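Local coordinates for GH18 chiitnase (Pseudoalteromonas aurantia, PDB 6K7Z), which hydrolyses chitin as an endochitinase of glycoside hydrolase family 18, probably cleaving bonds within the polysaccharide chain, at residues 7-11 with 44-48; 225-229 with 260-265. One frame throughout, in Å; residues are numbered along the deposited sequence.

Contact 1: residues 7-11 with 44-48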
loop_
_atom_site.group_PDB
_atom_site.type_symbol
_atom_site.label_atom_id
_atom_site.label_comp_id
_atom_site.label_asym_id
_atom_site.label_seq_id
_atom_site.Cartn_x
_atom_site.Cartn_y
_atom_site.Cartn_z
ATOM N N TYR A 7 -1.384 3.179 6.931
ATOM C CA TYR A 7 -1.116 1.816 7.373
ATOM C C TYR A 7 -1.197 1.717 8.890
ATOM O O TYR A 7 -0.697 2.585 9.610
ATOM C CB TYR A 7 0.261 1.337 6.927
ATOM C CG TYR A 7 0.341 1.004 5.461
ATOM C CD1 TYR A 7 0.516 2.016 4.517
ATOM C CD2 TYR A 7 0.232 -0.302 5.023
ATOM C CE1 TYR A 7 0.569 1.737 3.176
ATOM C CE2 TYR A 7 0.293 -0.600 3.664
ATOM C CZ TYR A 7 0.462 0.429 2.757
ATOM O OH TYR A 7 0.523 0.167 1.419
ATOM N N TYR A 8 -1.817 0.645 9.375
ATOM C CA TYR A 8 -1.887 0.380 10.804
ATOM C C TYR A 8 -1.063 -0.870 11.087
ATOM O O TYR A 8 -1.477 -1.980 10.748
ATOM C CB TYR A 8 -3.332 0.219 11.255
ATOM C CG TYR A 8 -3.491 0.122 12.757
ATOM C CD1 TYR A 8 -3.545 1.268 13.526
ATOM C CD2 TYR A 8 -3.594 -1.105 13.398
ATOM C CE1 TYR A 8 -3.704 1.215 14.893
ATOM C CE2 TYR A 8 -3.746 -1.167 14.792
ATOM C CZ TYR A 8 -3.791 0.007 15.526
ATOM O OH TYR A 8 -3.950 -0.000 16.909
ATOM N N ASN A 9 0.103 -0.681 11.704
ATOM C CA ASN A 9 0.956 -1.788 12.133
ATOM C C ASN A 9 1.181 -1.692 13.631
ATOM O O ASN A 9 0.688 -2.545 14.372
ATOM C CB ASN A 9 2.270 -1.781 11.347
ATOM C CG ASN A 9 3.156 -2.993 11.648
ATOM O OD1 ASN A 9 4.261 -2.843 12.156
ATOM N ND2 ASN A 9 2.679 -4.191 11.315
ATOM N N SER A 10 1.893 -0.666 14.113
ATOM C CA SER A 10 2.014 -0.429 15.545
ATOM C C SER A 10 0.655 -0.103 16.154
ATOM O O SER A 10 -0.169 0.590 15.549
ATOM C CB SER A 10 2.980 0.725 15.816
ATOM O OG SER A 10 2.749 1.259 17.112
ATOM N N GLY A 11 0.434 -0.584 17.378
ATOM C CA GLY A 11 -0.823 -0.325 18.053
ATOM C C GLY A 11 -0.808 0.787 19.082
ATOM O O GLY A 11 -1.704 0.835 19.930
ATOM N N SER A 44 0.613 -10.400 11.571
ATOM C CA SER A 44 1.579 -9.762 12.447
ATOM C C SER A 44 1.114 -8.336 12.703
ATOM O O SER A 44 0.309 -7.783 11.953
ATOM C CB SER A 44 2.987 -9.758 11.846
ATOM O OG SER A 44 3.000 -9.095 10.593
ATOM N N GLY A 45 1.606 -7.756 13.791
ATOM C CA GLY A 45 1.227 -6.406 14.164
ATOM C C GLY A 45 0.146 -6.386 15.228
ATOM O O GLY A 45 -0.331 -7.416 15.709
ATOM N N ALA A 46 -0.244 -5.163 15.601
ATOM C CA ALA A 46 -1.203 -4.995 16.683
ATOM C C ALA A 46 -2.563 -5.605 16.369
ATOM O O ALA A 46 -3.344 -5.857 17.290
ATOM C CB ALA A 46 -1.364 -3.513 17.001
ATOM N N ILE A 47 -2.873 -5.837 15.095
ATOM C CA ILE A 47 -4.166 -6.411 14.755
ATOM C C ILE A 47 -4.304 -7.848 15.226
ATOM O O ILE A 47 -5.434 -8.341 15.359
ATOM C CB ILE A 47 -4.409 -6.358 13.236
ATOM C CG1 ILE A 47 -3.303 -7.116 12.493
ATOM C CG2 ILE A 47 -4.576 -4.904 12.766
ATOM C CD1 ILE A 47 -3.397 -7.016 10.979
ATOM N N ALA A 48 -3.197 -8.549 15.474
ATOM C CA ALA A 48 -3.240 -10.001 15.647
ATOM C C ALA A 48 -3.422 -10.397 17.109
ATOM O O ALA A 48 -2.584 -10.076 17.960
ATOM C CB ALA A 48 -1.967 -10.642 15.098
HETATM O O HOH W 1 -1.344 -4.541 12.969
#
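With chi1 at -172°, the Tyr8 ring is carried opposite its own amide nitrogen, which brings its CD2-CE2 side to Ala46 and Ile47, while chi1 of 59° puts Ile47 CG2 against the rim of that ring. The meeting lies at the C-terminal end of the first strand of a TIM barrel, where 7-11 runs out of strand 3-8 beside a type I beta turn, Gly45 to Ala48. Ile47 CG2 comes in near the ring plane, 4.0 Å from Tyr8 CD2. Ala46 CB approaches obliquely, 4.0 Å from Tyr8 CE2, while the Tyr8 hydroxyl bonds to Val13 O. The one direct hydrogen bond between the segments is backbone to backbone: Ala46 N gives its hydrogen to Asn9 O at 3.0 Å, almost straight at 171°. Beside it, water 1 accepts from Ile47 N at 2.9 Å and lies 3.2 Å from Asn9 O. Asn9 ND2 is bonded to Ala29 O on strand 25-33 and passes 3.9 Å from Gly45 CA; a side chain on Gly45 would run into it and, at this backbone conformation, into Ser44 O. Gly11 CA packs 3.4 Å from Ala46 CB, and a side chain on Gly11 would point at that methyl and clash with it.

Contact 2: residues 225-229 with 260-265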
loop_
_atom_site.group_PDB
_atom_site.type_symbol
_atom_site.label_atom_id
_atom_site.label_comp_id
_atom_site.label_asym_id
_atom_site.label_seq_id
_atom_site.Cartn_x
_atom_site.Cartn_y
_atom_site.Cartn_z
ATOM N N VAL A 225 5.165 9.675 8.629
ATOM C CA VAL A 225 4.593 10.712 9.486
ATOM C C VAL A 225 5.692 11.421 10.257
ATOM O O VAL A 225 5.756 12.654 10.281
ATOM C CB VAL A 225 3.537 10.124 10.434
ATOM C CG1 VAL A 225 2.972 11.213 11.342
ATOM C CG2 VAL A 225 2.428 9.448 9.637
ATOM N N THR A 226 6.565 10.654 10.898
ATOM C CA THR A 226 7.646 11.192 11.711
ATOM C C THR A 226 8.991 10.684 11.228
ATOM O O THR A 226 9.090 9.730 10.446
ATOM C CB THR A 226 7.508 10.793 13.178
ATOM O OG1 THR A 226 7.627 9.360 13.283
ATOM C CG2 THR A 226 6.171 11.276 13.758
ATOM N N GLN A 227 10.040 11.273 11.783
ATOM C CA GLN A 227 11.356 10.845 11.461
ATOM C C GLN A 227 11.597 9.340 11.765
ATOM O O GLN A 227 12.341 8.708 11.085
ATOM C CB GLN A 227 12.355 11.634 12.283
ATOM C CG GLN A 227 13.785 11.098 12.249
ATOM C CD GLN A 227 14.112 10.237 13.459
ATOM O OE1 GLN A 227 13.942 10.640 14.611
ATOM N NE2 GLN A 227 14.630 9.064 13.194
ATOM N N ASN A 228 11.002 8.816 12.818
ATOM C CA ASN A 228 11.271 7.419 13.167
ATOM C C ASN A 228 10.495 6.453 12.294
ATOM O O ASN A 228 10.644 5.239 12.466
ATOM C CB ASN A 228 10.950 7.142 14.654
ATOM C CG ASN A 228 11.498 5.800 15.150
ATOM O OD1 ASN A 228 10.737 4.883 15.457
ATOM N ND2 ASN A 228 12.815 5.680 15.207
ATOM N N ASP A 229 9.698 6.954 11.352
ATOM C CA ASP A 229 8.884 6.084 10.506
ATOM C C ASP A 229 9.611 5.589 9.264
ATOM O O ASP A 229 9.098 4.696 8.580
ATOM C CB ASP A 229 7.593 6.809 10.104
ATOM C CG ASP A 229 6.600 6.906 11.258
ATOM O OD1 ASP A 229 6.270 5.855 11.867
ATOM O OD2 ASP A 229 6.148 8.031 11.554
ATOM N N TRP A 260 2.934 6.190 6.364
ATOM C CA TRP A 260 3.408 5.161 7.277
ATOM C C TRP A 260 3.835 5.922 8.524
ATOM O O TRP A 260 4.742 6.751 8.429
ATOM C CB TRP A 260 4.588 4.373 6.681
ATOM C CG TRP A 260 5.069 3.291 7.599
ATOM C CD1 TRP A 260 5.999 3.410 8.601
ATOM C CD2 TRP A 260 4.596 1.942 7.647
ATOM N NE1 TRP A 260 6.152 2.202 9.248
ATOM C CE2 TRP A 260 5.300 1.285 8.682
ATOM C CE3 TRP A 260 3.661 1.217 6.900
ATOM C CZ2 TRP A 260 5.089 -0.065 8.996
ATOM C CZ3 TRP A 260 3.453 -0.114 7.209
ATOM C CH2 TRP A 260 4.159 -0.745 8.250
ATOM N N GLN A 261 3.182 5.727 9.663
ATOM C CA GLN A 261 2.020 4.871 9.851
ATOM C C GLN A 261 1.101 5.534 10.878
ATOM O O GLN A 261 1.504 6.491 11.554
ATOM C CB GLN A 261 2.435 3.471 10.327
ATOM C CG GLN A 261 3.207 3.460 11.656
ATOM C CD GLN A 261 3.383 2.054 12.214
ATOM O OE1 GLN A 261 2.410 1.313 12.375
ATOM N NE2 GLN A 261 4.629 1.675 12.494
ATOM N N PHE A 262 -0.111 4.986 11.012
ATOM C CA PHE A 262 -1.170 5.619 11.798
ATOM C C PHE A 262 -0.723 5.977 13.215
ATOM O O PHE A 262 -0.943 7.101 13.686
ATOM C CB PHE A 262 -2.386 4.687 11.834
ATOM C CG PHE A 262 -3.513 5.216 12.654
ATOM C CD1 PHE A 262 -4.329 6.230 12.160
ATOM C CD2 PHE A 262 -3.746 4.721 13.928
ATOM C CE1 PHE A 262 -5.362 6.736 12.929
ATOM C CE2 PHE A 262 -4.786 5.209 14.701
ATOM C CZ PHE A 262 -5.601 6.209 14.202
ATOM N N SER A 263 -0.116 5.028 13.923
ATOM C CA SER A 263 0.127 5.250 15.351
ATOM C C SER A 263 1.272 6.215 15.621
ATOM O O SER A 263 1.588 6.470 16.792
ATOM C CB SER A 263 0.399 3.919 16.047
ATOM O OG SER A 263 -0.825 3.252 16.305
ATOM N N SER A 264 1.890 6.766 14.587
ATOM C CA SER A 264 2.909 7.789 14.770
ATOM C C SER A 264 2.339 9.202 14.774
ATOM O O SER A 264 3.087 10.152 15.045
ATOM C CB SER A 264 3.958 7.689 13.666
ATOM O OG SER A 264 4.641 6.464 13.742
ATOM N N ASP A 265 1.055 9.366 14.475
ATOM C CA ASP A 265 0.442 10.680 14.272
ATOM C C ASP A 265 -0.337 11.076 15.521
ATOM O O ASP A 265 -1.477 10.653 15.719
ATOM C CB ASP A 265 -0.469 10.675 13.058
ATOM C CG ASP A 265 -1.177 11.991 12.871
ATOM O OD1 ASP A 265 -0.716 13.005 13.464
ATOM O OD2 ASP A 265 -2.177 12.022 12.128
HETATM O O HOH W 2 7.060 3.284 11.940
#
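Asp229 OD1 is gripped by Ser264 OG across the contact, at 2.6 Å on the syn lone pair, and by water 2. The other oxygen turns back to its own segment: Thr226 N reaches Asp229 OD2 at 2.7 Å on the anti lone pair, and Thr226 OG1 meets Asp229 OD2 at 2.6 Å from above the carboxylate plane. CG of Asp229, lying beside its backbone N (chi1 -74°), puts the carboxylate within reach of all three donors. Water 2 also accepts from Gln261 NE2 and, weakly, from Trp260 NE1. Putting an alanine here is likely to leave Ser264 OG free to turn and the Thr226 amide and hydroxyl without their shared acceptor. Val225 N bonds to Trp260 O at 3.0 Å from above the carbonyl plane. The two methyls of Val225 divide the packing: CG2 lies 3.6 Å from Gln261 O, and CG1 touches Asp265 CB at 3.9 Å. The peptide bond between Trp260 and Gln261 is cis, as at the end of the last barrel strand in many GH18 chitinases; the contact buries Gln261 N without a partner. The two loops thus meet where strands 219-224 and 256-260 end, ahead of helices 237-251 and 269-277.

Overall arrangement
Both contacts are partly buried, neither a core contact, and sit near the C-terminal ends of the barrel strands, 13 Å apart between centres. Contact 1 sets the end of strand 3-8 against a turn in the loop after strand 41-43, through small apolar groups and a single backbone bond. Contact 2 buries more surface and ties the loops after adjacent strands 219-224 and 256-260, irregular but for a short 3-10 segment, largely by side-chain bonds to Asp229. They join through Tyr7 O and Phe262 N, 2.8 Å apart, and Ser10 N and Gln261 OE1, 2.7 Å apart. Between them the rings of Tyr7 and Trp260 meet, and Tyr7 OH bonds to Asp113, apparently the first aspartate of the DxDxE catalytic signature of GH18.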